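Local coordinates for dextranase (Pseudarthrobacter oxydans, PDB 6NZS), which hydrolyses internal (1->6)-alpha-D-glucosidic linkages in dextran as a member of glycoside hydrolase family 49, at residues E227-F232 and N250-Y255; Q273-V278 and K326-G331; G264-L269 and G282-E287. All coordinates share one frame; numbering follows the deposited sequence.

Interaction 1. Residues E227-F232 and N250-Y255; sequences EEIIYF and NVKWVY
Y255 directs the edge of its ring at the face of Y231: Y255 CD2 stands 3.5 Å above the Y231 plane, over its centre, and the planes meet at 53°. In both tyrosines CG is anti to the backbone N (chi1 -173° and 178°), which lays the phenol groups side by side. I229 and W253 share this face, with I229 CG1 3.9 Å from W253 CB.

On the other face the packing is apolar. I230 CD1 meets V251 CG1 at 4.1 Å, the two side chains crossing at about a right angle, while V254 CG1 lies at the edge of the F232 ring.

In the backbone, I230 N donates to W253 O (3.0 Å) and I230 O accepts from Y255 N (2.9 Å), so I230 straddles V254; F232 N to Y255 O (2.8 Å) extends the pattern.

Polar side chains act at the strand starts. N250 ND2 reaches E227 O at 2.8 Å, with the acceptor in the amide plane, and also bonds V225 O. E228 OE2 and K252 NZ form a long, weak salt bridge (3.5 Å); K252 NZ also donates to S208 O, its stronger partner. In-register parallel strands from successive coils typify a parallel beta-helix.

Interaction 2. Residues Q273-V278 and K326-G331; sequences QSQYKV and KLDLQG
Y276 and L327 open the tightly packed side, where Y276 CB lies 3.7 Å from L327 CD1. Two residues on, V278 CB meets L329 CD1 at 4.0 Å with the side chains pointing the same way. Main-chain bonds join the strands all along it: Y276 N donates to K326 O (2.8 Å), V278 N to D328 O, and Q330 N to V278 O. Strands paired this way, in parallel and in register, are successive coils of the family's beta-helix, with the apolar face turned to its interior.

The reverse face, carrying Q275, K277, K326 and D328, is polar and more exposed at Q275 and K326. Q275 is bent at chi2 (82°), which brings its NE2 back to Y276 O at 3.0 Å; D328 N approaches the same oxygen from the opposite face of the carbonyl plane. A glycine in place of Q275 would probably leave Y276 O with D328 N as its remaining donor here and uncover K326 CB, which Q275 OE1 touches at 3.6 Å. A water donates to D328 OD2 (2.7 Å) and weakly to Q275 OE1. D328 OD2 also forms a salt bridge with R201, whose carbonyl oxygen takes the K277 NZ bond.

Interaction 3. Residues G264-L269 and G282-E287; sequences GAFRFL and GVLSGE
L284 reaches across to G264 and F266, and its side chain can be followed outward atom by atom. CB points toward 264-269 but is still 4.9 Å from G264 O. At CG, anti to the backbone N (chi1 -178°), the separation from G264 O falls to 3.7 Å. The branches then divide the work. CD1 presses against G264 O at 3.4 Å and also meets F266 CE2 at 3.7 Å, whereas CD2 lies 3.9 Å from F266 CD2. The two methyls thus meet adjacent ring carbons of F266, CD1 coming obliquely to the ring and also covering a backbone carbonyl.

A single hydrogen bond connects the two backbones, G264 N to S285 O (2.9 Å, N-H...O angle 150°). At the G264 backbone phi of 161° a side chain would collide with the carbonyl oxygen of the residue before, a restriction glycine escapes. Beyond it, S285 OG accepts from E287 N at 3.2 Å, closing an ST turn, and donates to E287 OE1 at 2.6 Å on the anti lone pair; E287 OE1 is also bonded to Y261 OH.

The contact lies where the chain turns from strand 260-263, the parallel neighbour of 283-285, into strand 266-268 of another sheet between 245-247 and 316-320. L284 packs on V262 and L316, and F266 on A245, L247 and L316, filling the interior between these strands.

The three contacts fall in neighbouring coils of one beta-helix. Centres of interactions 1 and 2 are about 11 Å apart, 1 and 3 about 13 Å, 2 and 3 about 15 Å. Interactions 1 and 2 are joined within a sheet, since strands 253-256 and 275-279 are neighbours: V254 N to K277 O and K277 N to K252 O are probable hydrogen bonds. Interaction 3 adds the strand 266-268 of another sheet, whose F266 and F268 pack on F232, V254, Y276 and V278, tying both other contacts to a shared interior. Along the chain interaction 1 closes first, whereas 2 and 3 interleave, as expected when each coil contributes to several sheets in turn.

Interaction 1. Residues E227-F232 and N250-Y255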
ATOM      1  N   GLU A 227      10.235 -23.621 -19.511  1.00 16.43           N
ATOM      2  CA  GLU A 227      10.860 -22.435 -20.071  1.00 15.38           C
ATOM      3  C   GLU A 227      11.373 -21.519 -18.957  1.00 15.66           C
ATOM      4  O   GLU A 227      11.115 -21.725 -17.769  1.00 17.96           O
ATOM      5  CB  GLU A 227       9.877 -21.698 -20.977  1.00 16.13           C
ATOM      6  CG  GLU A 227       9.540 -22.434 -22.274  1.00 17.84           C
ATOM      7  CD  GLU A 227       8.402 -23.435 -22.132  1.00 18.34           C
ATOM      8  OE1 GLU A 227       7.872 -23.611 -21.016  1.00 19.82           O
ATOM      9  OE2 GLU A 227       8.037 -24.052 -23.154  1.00 26.41           O
ATOM     10  N   GLU A 228      12.115 -20.486 -19.362  1.00 14.59           N
ATOM     11  CA  GLU A 228      12.724 -19.559 -18.419  1.00 15.70           C
ATOM     12  C   GLU A 228      11.818 -18.392 -18.059  1.00 12.57           C
ATOM     13  O   GLU A 228      12.016 -17.773 -17.007  1.00 14.38           O
ATOM     14  CB  GLU A 228      14.004 -18.979 -19.026  1.00 15.18           C
ATOM     15  CG  GLU A 228      15.134 -19.980 -19.211  1.00 16.58           C
ATOM     16  CD  GLU A 228      16.298 -19.346 -19.945  1.00 21.07           C
ATOM     17  OE1 GLU A 228      16.233 -19.252 -21.186  1.00 22.30           O
ATOM     18  OE2 GLU A 228      17.263 -18.917 -19.280  1.00 32.51           O
ATOM     19  N   ILE A 229      10.855 -18.070 -18.915  1.00 12.82           N
ATOM     20  CA  ILE A 229      10.036 -16.871 -18.783  1.00 13.02           C
ATOM     21  C   ILE A 229       8.584 -17.268 -18.997  1.00 12.88           C
ATOM     22  O   ILE A 229       8.267 -17.992 -19.946  1.00 13.38           O
ATOM     23  CB  ILE A 229      10.445 -15.822 -19.835  1.00 13.08           C
ATOM     24  CG1 ILE A 229      11.915 -15.431 -19.668  1.00 12.83           C
ATOM     25  CG2 ILE A 229       9.518 -14.598 -19.791  1.00 13.65           C
ATOM     26  CD1 ILE A 229      12.500 -14.767 -20.889  1.00 15.71           C
ATOM     27  N   ILE A 230       7.699 -16.786 -18.127  1.00 12.36           N
ATOM     28  CA  ILE A 230       6.262 -16.943 -18.307  1.00 12.65           C
ATOM     29  C   ILE A 230       5.713 -15.572 -18.664  1.00 12.66           C
ATOM     30  O   ILE A 230       5.843 -14.623 -17.878  1.00 12.46           O
ATOM     31  CB  ILE A 230       5.583 -17.522 -17.059  1.00 12.84           C
ATOM     32  CG1 ILE A 230       6.209 -18.871 -16.689  1.00 14.33           C
ATOM     33  CG2 ILE A 230       4.088 -17.677 -17.310  1.00 14.96           C
ATOM     34  CD1 ILE A 230       5.766 -19.410 -15.344  1.00 14.99           C
ATOM     35  N   TYR A 231       5.124 -15.464 -19.853  1.00 12.15           N
ATOM     36  CA  TYR A 231       4.722 -14.191 -20.447  1.00 12.13           C
ATOM     37  C   TYR A 231       3.214 -14.229 -20.627  1.00 13.03           C
ATOM     38  O   TYR A 231       2.704 -15.003 -21.443  1.00 13.29           O
ATOM     39  CB  TYR A 231       5.421 -14.049 -21.797  1.00 13.04           C
ATOM     40  CG  TYR A 231       5.264 -12.724 -22.524  1.00 13.09           C
ATOM     41  CD1 TYR A 231       4.018 -12.249 -22.912  1.00 13.71           C
ATOM     42  CD2 TYR A 231       6.386 -11.972 -22.859  1.00 14.34           C
ATOM     43  CE1 TYR A 231       3.892 -11.053 -23.595  1.00 13.58           C
ATOM     44  CE2 TYR A 231       6.267 -10.776 -23.535  1.00 15.82           C
ATOM     45  CZ  TYR A 231       5.017 -10.324 -23.899  1.00 15.78           C
ATOM     46  OH  TYR A 231       4.895  -9.128 -24.582  1.00 18.69           O
ATOM     47  N   PHE A 232       2.497 -13.395 -19.871  1.00 11.78           N
ATOM     48  CA  PHE A 232       1.043 -13.308 -19.976  1.00 13.09           C
ATOM     49  C   PHE A 232       0.698 -12.186 -20.947  1.00 13.89           C
ATOM     50  O   PHE A 232       0.875 -11.003 -20.634  1.00 13.34           O
ATOM     51  CB  PHE A 232       0.404 -13.049 -18.615  1.00 12.07           C
ATOM     52  CG  PHE A 232       0.445 -14.228 -17.688  1.00 11.88           C
ATOM     53  CD1 PHE A 232       1.528 -14.422 -16.842  1.00 13.11           C
ATOM     54  CD2 PHE A 232      -0.614 -15.126 -17.638  1.00 12.76           C
ATOM     55  CE1 PHE A 232       1.565 -15.503 -15.978  1.00 13.31           C
ATOM     56  CE2 PHE A 232      -0.586 -16.210 -16.765  1.00 12.65           C
ATOM     57  CZ  PHE A 232       0.506 -16.395 -15.938  1.00 13.10           C
ATOM     58  N   ASN A 250      13.795 -23.326 -13.277  1.00 14.47           N
ATOM     59  CA  ASN A 250      14.152 -22.705 -14.543  1.00 15.16           C
ATOM     60  C   ASN A 250      13.535 -21.318 -14.726  1.00 14.77           C
ATOM     61  O   ASN A 250      14.057 -20.527 -15.517  1.00 14.84           O
ATOM     62  CB  ASN A 250      13.707 -23.637 -15.675  1.00 19.99           C
ATOM     63  CG  ASN A 250      12.388 -24.364 -15.357  1.00 21.74           C
ATOM     64  OD1 ASN A 250      12.378 -25.370 -14.624  1.00 19.04           O
ATOM     65  ND2 ASN A 250      11.274 -23.865 -15.922  1.00 16.97           N
ATOM     66  N   VAL A 251      12.453 -21.003 -14.018  1.00 13.52           N
ATOM     67  CA  VAL A 251      11.720 -19.762 -14.263  1.00 13.73           C
ATOM     68  C   VAL A 251      12.409 -18.605 -13.547  1.00 14.54           C
ATOM     69  O   VAL A 251      12.549 -18.608 -12.320  1.00 16.73           O
ATOM     70  CB  VAL A 251      10.258 -19.886 -13.825  1.00 13.14           C
ATOM     71  CG1 VAL A 251       9.546 -18.555 -14.036  1.00 15.27           C
ATOM     72  CG2 VAL A 251       9.569 -20.991 -14.610  1.00 15.22           C
ATOM     73  N   LYS A 252      12.832 -17.604 -14.315  1.00 13.45           N
ATOM     74  CA  LYS A 252      13.501 -16.438 -13.762  1.00 13.12           C
ATOM     75  C   LYS A 252      12.698 -15.158 -13.933  1.00 14.22           C
ATOM     76  O   LYS A 252      13.086 -14.125 -13.380  1.00 14.67           O
ATOM     77  CB  LYS A 252      14.884 -16.254 -14.416  1.00 16.96           C
ATOM     78  CG  LYS A 252      14.819 -15.946 -15.912  1.00 15.56           C
ATOM     79  CD  LYS A 252      16.190 -15.946 -16.588  1.00 23.30           C
ATOM     80  CE  LYS A 252      16.073 -15.440 -18.025  1.00 25.71           C
ATOM     81  NZ  LYS A 252      17.369 -15.484 -18.764  1.00 32.14           N
ATOM     82  N   TRP A 253      11.596 -15.198 -14.676  1.00 12.05           N
ATOM     83  CA  TRP A 253      10.886 -13.977 -15.040  1.00 12.76           C
ATOM     84  C   TRP A 253       9.418 -14.306 -15.251  1.00 12.82           C
ATOM     85  O   TRP A 253       9.092 -15.214 -16.021  1.00 12.24           O
ATOM     86  CB  TRP A 253      11.488 -13.434 -16.339  1.00 12.41           C
ATOM     87  CG  TRP A 253      11.182 -12.000 -16.699  1.00 11.67           C
ATOM     88  CD1 TRP A 253      10.145 -11.219 -16.251  1.00 12.47           C
ATOM     89  CD2 TRP A 253      11.933 -11.190 -17.604  1.00 13.46           C
ATOM     90  NE1 TRP A 253      10.221  -9.968 -16.824  1.00 11.99           N
ATOM     91  CE2 TRP A 253      11.312  -9.927 -17.656  1.00 13.15           C
ATOM     92  CE3 TRP A 253      13.086 -11.410 -18.366  1.00 13.88           C
ATOM     93  CZ2 TRP A 253      11.804  -8.888 -18.448  1.00 14.11           C
ATOM     94  CZ3 TRP A 253      13.567 -10.384 -19.155  1.00 14.84           C
ATOM     95  CH2 TRP A 253      12.932  -9.136 -19.188  1.00 16.32           C
ATOM     96  N   VAL A 254       8.537 -13.567 -14.573  1.00 11.59           N
ATOM     97  CA  VAL A 254       7.105 -13.571 -14.857  1.00 11.44           C
ATOM     98  C   VAL A 254       6.745 -12.180 -15.360  1.00 10.52           C
ATOM     99  O   VAL A 254       7.065 -11.178 -14.706  1.00 10.71           O
ATOM    100  CB  VAL A 254       6.282 -13.945 -13.612  1.00 12.81           C
ATOM    101  CG1 VAL A 254       4.800 -13.679 -13.862  1.00 13.38           C
ATOM    102  CG2 VAL A 254       6.526 -15.408 -13.250  1.00 13.50           C
ATOM    103  N   TYR A 255       6.121 -12.113 -16.532  1.00 10.50           N
ATOM    104  CA  TYR A 255       5.779 -10.850 -17.171  1.00 10.80           C
ATOM    105  C   TYR A 255       4.272 -10.778 -17.358  1.00 12.21           C
ATOM    106  O   TYR A 255       3.668 -11.687 -17.937  1.00 11.63           O
ATOM    107  CB  TYR A 255       6.483 -10.707 -18.532  1.00 10.01           C
ATOM    108  CG  TYR A 255       6.109  -9.425 -19.230  1.00 10.35           C
ATOM    109  CD1 TYR A 255       6.544  -8.198 -18.746  1.00 10.09           C
ATOM    110  CD2 TYR A 255       5.294  -9.434 -20.348  1.00 11.12           C
ATOM    111  CE1 TYR A 255       6.183  -7.012 -19.361  1.00  9.93           C
ATOM    112  CE2 TYR A 255       4.931  -8.247 -20.982  1.00 11.42           C
ATOM    113  CZ  TYR A 255       5.371  -7.041 -20.477  1.00 10.79           C
ATOM    114  OH  TYR A 255       5.004  -5.860 -21.091  1.00 13.58           O
TER

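Interaction 2. Residues Q273-V278 and K326-G331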
ATOM      1  N   GLN A 273      18.405 -18.806  -8.878  1.00 16.80           N
ATOM      2  CA  GLN A 273      18.648 -17.747  -9.854  1.00 15.27           C
ATOM      3  C   GLN A 273      19.403 -16.588  -9.220  1.00 15.35           C
ATOM      4  O   GLN A 273      19.153 -16.228  -8.068  1.00 17.18           O
ATOM      5  CB  GLN A 273      17.335 -17.213 -10.437  1.00 14.29           C
ATOM      6  CG  GLN A 273      16.501 -18.235 -11.212  1.00 14.77           C
ATOM      7  CD  GLN A 273      17.125 -18.644 -12.534  1.00 17.09           C
ATOM      8  OE1 GLN A 273      18.013 -17.970 -13.060  1.00 17.41           O
ATOM      9  NE2 GLN A 273      16.655 -19.759 -13.083  1.00 19.22           N
ATOM     10  N   SER A 274      20.324 -15.997  -9.983  1.00 15.27           N
ATOM     11  CA  SER A 274      20.982 -14.781  -9.520  1.00 14.41           C
ATOM     12  C   SER A 274      20.101 -13.551  -9.706  1.00 15.70           C
ATOM     13  O   SER A 274      20.250 -12.574  -8.961  1.00 16.16           O
ATOM     14  CB  SER A 274      22.330 -14.586 -10.217  1.00 20.18           C
ATOM     15  OG  SER A 274      22.152 -14.321 -11.593  1.00 20.44           O
ATOM     16  N   GLN A 275      19.189 -13.582 -10.680  1.00 13.77           N
ATOM     17  CA  GLN A 275      18.313 -12.448 -10.964  1.00 14.09           C
ATOM     18  C   GLN A 275      16.900 -12.950 -11.217  1.00 15.03           C
ATOM     19  O   GLN A 275      16.676 -13.770 -12.115  1.00 14.69           O
ATOM     20  CB  GLN A 275      18.810 -11.669 -12.182  1.00 14.30           C
ATOM     21  CG  GLN A 275      17.846 -10.573 -12.657  1.00 14.95           C
ATOM     22  CD  GLN A 275      17.993  -9.295 -11.851  1.00 17.13           C
ATOM     23  OE1 GLN A 275      19.073  -8.707 -11.792  1.00 19.83           O
ATOM     24  NE2 GLN A 275      16.904  -8.861 -11.218  1.00 14.80           N
ATOM     25  N   TYR A 276      15.948 -12.437 -10.439  1.00 12.34           N
ATOM     26  CA  TYR A 276      14.530 -12.698 -10.623  1.00 11.92           C
ATOM     27  C   TYR A 276      13.868 -11.427 -11.134  1.00 11.27           C
ATOM     28  O   TYR A 276      14.323 -10.316 -10.849  1.00 12.31           O
ATOM     29  CB  TYR A 276      13.862 -13.082  -9.294  1.00 11.34           C
ATOM     30  CG  TYR A 276      14.351 -14.402  -8.743  1.00 12.02           C
ATOM     31  CD1 TYR A 276      13.798 -15.598  -9.175  1.00 14.15           C
ATOM     32  CD2 TYR A 276      15.374 -14.450  -7.812  1.00 14.51           C
ATOM     33  CE1 TYR A 276      14.244 -16.815  -8.686  1.00 14.89           C
ATOM     34  CE2 TYR A 276      15.834 -15.662  -7.318  1.00 15.21           C
ATOM     35  CZ  TYR A 276      15.263 -16.838  -7.760  1.00 16.69           C
ATOM     36  OH  TYR A 276      15.731 -18.050  -7.273  1.00 16.62           O
ATOM     37  N   LYS A 277      12.795 -11.593 -11.903  1.00 11.54           N
ATOM     38  CA  LYS A 277      12.029 -10.450 -12.383  1.00 11.20           C
ATOM     39  C   LYS A 277      10.551 -10.780 -12.340  1.00 12.05           C
ATOM     40  O   LYS A 277      10.130 -11.844 -12.801  1.00 12.02           O
ATOM     41  CB  LYS A 277      12.407 -10.078 -13.824  1.00 11.80           C
ATOM     42  CG  LYS A 277      13.798  -9.472 -13.967  1.00 11.76           C
ATOM     43  CD  LYS A 277      14.120  -9.127 -15.418  1.00 13.52           C
ATOM     44  CE  LYS A 277      15.451  -8.392 -15.516  1.00 14.52           C
ATOM     45  NZ  LYS A 277      15.894  -8.179 -16.923  1.00 13.96           N
ATOM     46  N   VAL A 278       9.764  -9.857 -11.797  1.00 10.50           N
ATOM     47  CA  VAL A 278       8.317  -9.863 -11.956  1.00 10.74           C
ATOM     48  C   VAL A 278       7.985  -8.462 -12.441  1.00 10.06           C
ATOM     49  O   VAL A 278       8.155  -7.497 -11.688  1.00 11.54           O
ATOM     50  CB  VAL A 278       7.586 -10.181 -10.644  1.00 10.46           C
ATOM     51  CG1 VAL A 278       6.082 -10.035 -10.829  1.00 11.72           C
ATOM     52  CG2 VAL A 278       7.947 -11.596 -10.167  1.00 11.53           C
ATOM     53  N   LYS A 326      19.302 -10.697  -6.908  1.00 12.94           N
ATOM     54  CA  LYS A 326      18.554  -9.476  -7.166  1.00 12.27           C
ATOM     55  C   LYS A 326      17.163  -9.822  -7.667  1.00 14.00           C
ATOM     56  O   LYS A 326      16.957 -10.848  -8.320  1.00 12.40           O
ATOM     57  CB  LYS A 326      19.251  -8.615  -8.215  1.00 15.58           C
ATOM     58  CG  LYS A 326      20.639  -8.148  -7.795  1.00 20.20           C
ATOM     59  CD  LYS A 326      21.348  -7.456  -8.946  1.00 24.03           C
ATOM     60  CE  LYS A 326      21.269  -5.952  -8.818  1.00 32.34           C
ATOM     61  NZ  LYS A 326      22.578  -5.307  -9.120  1.00 38.39           N
ATOM     62  N   LEU A 327      16.205  -8.953  -7.345  1.00 13.27           N
ATOM     63  CA  LEU A 327      14.856  -9.027  -7.890  1.00 11.38           C
ATOM     64  C   LEU A 327      14.482  -7.651  -8.411  1.00 11.69           C
ATOM     65  O   LEU A 327      14.609  -6.668  -7.678  1.00 12.11           O
ATOM     66  CB  LEU A 327      13.846  -9.421  -6.808  1.00 12.94           C
ATOM     67  CG  LEU A 327      12.374  -9.145  -7.138  1.00 11.48           C
ATOM     68  CD1 LEU A 327      11.903 -10.078  -8.246  1.00 11.99           C
ATOM     69  CD2 LEU A 327      11.503  -9.311  -5.905  1.00 13.29           C
ATOM     70  N   ASP A 328      14.057  -7.575  -9.673  1.00 11.23           N
ATOM     71  CA  ASP A 328      13.377  -6.395 -10.200  1.00 11.30           C
ATOM     72  C   ASP A 328      11.885  -6.671 -10.105  1.00 11.83           C
ATOM     73  O   ASP A 328      11.396  -7.653 -10.673  1.00 11.70           O
ATOM     74  CB  ASP A 328      13.740  -6.140 -11.664  1.00 13.45           C
ATOM     75  CG  ASP A 328      15.171  -5.679 -11.852  1.00 16.61           C
ATOM     76  OD1 ASP A 328      15.879  -5.489 -10.842  1.00 21.76           O
ATOM     77  OD2 ASP A 328      15.584  -5.522 -13.028  1.00 17.80           O
ATOM     78  N   LEU A 329      11.167  -5.810  -9.390  1.00  9.67           N
ATOM     79  CA  LEU A 329       9.722  -5.928  -9.228  1.00 10.07           C
ATOM     80  C   LEU A 329       9.166  -4.616  -9.760  1.00 11.08           C
ATOM     81  O   LEU A 329       9.366  -3.568  -9.143  1.00 11.27           O
ATOM     82  CB  LEU A 329       9.374  -6.127  -7.752  1.00 10.90           C
ATOM     83  CG  LEU A 329       7.889  -6.081  -7.376  1.00 11.13           C
ATOM     84  CD1 LEU A 329       7.097  -7.157  -8.109  1.00 11.98           C
ATOM     85  CD2 LEU A 329       7.725  -6.235  -5.861  1.00 11.98           C
ATOM     86  N   GLN A 330       8.503  -4.662 -10.910  1.00  8.66           N
ATOM     87  CA  GLN A 330       8.143  -3.435 -11.611  1.00  9.17           C
ATOM     88  C   GLN A 330       6.753  -3.560 -12.203  1.00  9.37           C
ATOM     89  O   GLN A 330       6.345  -4.639 -12.646  1.00  9.94           O
ATOM     90  CB  GLN A 330       9.153  -3.151 -12.746  1.00  9.75           C
ATOM     91  CG  GLN A 330       8.921  -1.860 -13.558  1.00 10.51           C
ATOM     92  CD  GLN A 330       7.927  -2.044 -14.690  1.00 10.31           C
ATOM     93  OE1 GLN A 330       7.620  -3.176 -15.090  1.00 11.42           O
ATOM     94  NE2 GLN A 330       7.408  -0.932 -15.208  1.00 13.15           N
ATOM     95  N   GLY A 331       6.027  -2.435 -12.217  1.00  9.21           N
ATOM     96  CA  GLY A 331       4.871  -2.289 -13.081  1.00  9.59           C
ATOM     97  C   GLY A 331       3.567  -2.845 -12.550  1.00  8.66           C
ATOM     98  O   GLY A 331       2.516  -2.215 -12.696  1.00 10.31           O
TER
HETATM   99  O   HOH W   1      18.130  -6.055 -13.641  1.00 21.89           O

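Interaction 3. Residues G264-L269 and G282-E287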
ATOM      1  N   GLY A 264      -4.605 -15.040  -9.379  1.00 11.36           N
ATOM      2  CA  GLY A 264      -3.662 -16.028  -8.873  1.00 12.47           C
ATOM      3  C   GLY A 264      -2.568 -15.380  -8.035  1.00 14.39           C
ATOM      4  O   GLY A 264      -2.708 -14.254  -7.567  1.00 12.97           O
ATOM      5  N   ALA A 265      -1.489 -16.143  -7.841  1.00 14.12           N
ATOM      6  CA  ALA A 265      -0.361 -15.753  -7.002  1.00 15.26           C
ATOM      7  C   ALA A 265       0.837 -16.586  -7.428  1.00 14.18           C
ATOM      8  O   ALA A 265       0.686 -17.633  -8.058  1.00 14.92           O
ATOM      9  CB  ALA A 265      -0.660 -15.958  -5.515  1.00 13.58           C
ATOM     10  N   PHE A 266       2.034 -16.105  -7.094  1.00 12.65           N
ATOM     11  CA  PHE A 266       3.261 -16.739  -7.565  1.00 13.46           C
ATOM     12  C   PHE A 266       4.214 -16.953  -6.406  1.00 13.97           C
ATOM     13  O   PHE A 266       4.445 -16.045  -5.601  1.00 14.06           O
ATOM     14  CB  PHE A 266       3.967 -15.893  -8.629  1.00 14.47           C
ATOM     15  CG  PHE A 266       3.245 -15.844  -9.939  1.00 15.11           C
ATOM     16  CD1 PHE A 266       3.342 -16.891 -10.838  1.00 16.88           C
ATOM     17  CD2 PHE A 266       2.463 -14.748 -10.273  1.00 13.05           C
ATOM     18  CE1 PHE A 266       2.673 -16.852 -12.045  1.00 16.21           C
ATOM     19  CE2 PHE A 266       1.793 -14.703 -11.486  1.00 15.62           C
ATOM     20  CZ  PHE A 266       1.896 -15.760 -12.369  1.00 14.30           C
ATOM     21  N   ARG A 267       4.793 -18.147  -6.345  1.00 15.01           N
ATOM     22  CA  ARG A 267       5.863 -18.441  -5.409  1.00 15.61           C
ATOM     23  C   ARG A 267       7.051 -18.962  -6.199  1.00 12.83           C
ATOM     24  O   ARG A 267       6.927 -19.949  -6.937  1.00 14.98           O
ATOM     25  CB  ARG A 267       5.440 -19.485  -4.381  1.00 15.92           C
ATOM     26  CG  ARG A 267       6.621 -19.942  -3.540  1.00 15.65           C
ATOM     27  CD  ARG A 267       6.189 -20.752  -2.336  1.00 18.59           C
ATOM     28  NE  ARG A 267       7.349 -21.161  -1.554  1.00 19.21           N
ATOM     29  CZ  ARG A 267       7.290 -21.959  -0.498  1.00 20.63           C
ATOM     30  NH1 ARG A 267       6.120 -22.433  -0.093  1.00 24.48           N
ATOM     31  NH2 ARG A 267       8.402 -22.284   0.152  1.00 21.37           N
ATOM     32  N   PHE A 268       8.188 -18.286  -6.062  1.00 14.15           N
ATOM     33  CA  PHE A 268       9.447 -18.802  -6.591  1.00 14.64           C
ATOM     34  C   PHE A 268      10.024 -19.660  -5.473  1.00 14.08           C
ATOM     35  O   PHE A 268      10.687 -19.168  -4.558  1.00 14.61           O
ATOM     36  CB  PHE A 268      10.379 -17.663  -6.981  1.00 15.04           C
ATOM     37  CG  PHE A 268       9.965 -16.927  -8.234  1.00 14.99           C
ATOM     38  CD1 PHE A 268       8.957 -15.977  -8.199  1.00 16.03           C
ATOM     39  CD2 PHE A 268      10.614 -17.161  -9.438  1.00 15.53           C
ATOM     40  CE1 PHE A 268       8.597 -15.274  -9.351  1.00 15.37           C
ATOM     41  CE2 PHE A 268      10.266 -16.464 -10.585  1.00 15.02           C
ATOM     42  CZ  PHE A 268       9.251 -15.524 -10.545  1.00 16.34           C
ATOM     43  N   LEU A 269       9.741 -20.962  -5.546  1.00 15.23           N
ATOM     44  CA  LEU A 269      10.103 -21.888  -4.480  1.00 17.75           C
ATOM     45  C   LEU A 269      11.608 -22.060  -4.369  1.00 16.74           C
ATOM     46  O   LEU A 269      12.133 -22.229  -3.262  1.00 22.56           O
ATOM     47  CB  LEU A 269       9.439 -23.234  -4.744  1.00 20.00           C
ATOM     48  CG  LEU A 269       9.819 -24.416  -3.854  1.00 23.43           C
ATOM     49  CD1 LEU A 269       9.053 -24.360  -2.562  1.00 22.95           C
ATOM     50  CD2 LEU A 269       9.548 -25.725  -4.586  1.00 26.27           C
ATOM     51  N   GLY A 282       0.478  -5.197 -15.978  1.00 11.00           N
ATOM     52  CA  GLY A 282      -0.744  -5.955 -15.814  1.00 10.83           C
ATOM     53  C   GLY A 282      -1.186  -6.046 -14.361  1.00 10.36           C
ATOM     54  O   GLY A 282      -0.638  -5.401 -13.463  1.00 10.46           O
ATOM     55  N   VAL A 283      -2.213  -6.873 -14.131  1.00  9.27           N
ATOM     56  CA  VAL A 283      -2.834  -7.040 -12.816  1.00  9.61           C
ATOM     57  C   VAL A 283      -2.671  -8.481 -12.352  1.00  9.53           C
ATOM     58  O   VAL A 283      -2.897  -9.420 -13.123  1.00 10.59           O
ATOM     59  CB  VAL A 283      -4.330  -6.662 -12.847  1.00  9.38           C
ATOM     60  CG1 VAL A 283      -4.972  -6.874 -11.479  1.00 10.43           C
ATOM     61  CG2 VAL A 283      -4.502  -5.223 -13.304  1.00 10.79           C
ATOM     62  N   LEU A 284      -2.294  -8.645 -11.087  1.00  9.89           N
ATOM     63  CA  LEU A 284      -2.292  -9.931 -10.394  1.00  9.36           C
ATOM     64  C   LEU A 284      -3.280  -9.789  -9.242  1.00 10.19           C
ATOM     65  O   LEU A 284      -3.043  -9.005  -8.317  1.00 11.06           O
ATOM     66  CB  LEU A 284      -0.896 -10.261  -9.861  1.00 10.82           C
ATOM     67  CG  LEU A 284      -0.743 -11.610  -9.148  1.00 12.39           C
ATOM     68  CD1 LEU A 284      -0.998 -12.751 -10.118  1.00 14.68           C
ATOM     69  CD2 LEU A 284       0.635 -11.733  -8.513  1.00 13.37           C
ATOM     70  N   SER A 285      -4.383 -10.540  -9.285  1.00 10.59           N
ATOM     71  CA  SER A 285      -5.478 -10.385  -8.334  1.00 10.32           C
ATOM     72  C   SER A 285      -5.652 -11.649  -7.503  1.00 12.09           C
ATOM     73  O   SER A 285      -5.702 -12.754  -8.051  1.00 12.07           O
ATOM     74  CB  SER A 285      -6.783 -10.089  -9.064  1.00 10.87           C
ATOM     75  OG  SER A 285      -7.848 -10.103  -8.133  1.00 12.04           O
ATOM     76  N   GLY A 286      -5.770 -11.482  -6.187  1.00 11.68           N
ATOM     77  CA  GLY A 286      -6.008 -12.605  -5.293  1.00 11.78           C
ATOM     78  C   GLY A 286      -7.474 -12.828  -4.976  1.00 12.85           C
ATOM     79  O   GLY A 286      -7.800 -13.501  -3.988  1.00 12.10           O
ATOM     80  N   GLU A 287      -8.355 -12.287  -5.829  1.00 11.79           N
ATOM     81  CA  GLU A 287      -9.790 -12.255  -5.555  1.00 11.70           C
ATOM     82  C   GLU A 287     -10.398 -13.641  -5.350  1.00 14.59           C
ATOM     83  O   GLU A 287     -11.423 -13.762  -4.666  1.00 13.45           O
ATOM     84  CB  GLU A 287     -10.503 -11.539  -6.701  1.00 12.20           C
ATOM     85  CG  GLU A 287     -10.467 -12.289  -8.027  1.00 12.79           C
ATOM     86  CD  GLU A 287     -10.836 -11.398  -9.196  1.00 14.96           C
ATOM     87  OE1 GLU A 287     -10.022 -10.517  -9.549  1.00 15.72           O
ATOM     88  OE2 GLU A 287     -11.931 -11.570  -9.764  1.00 15.55           O
TER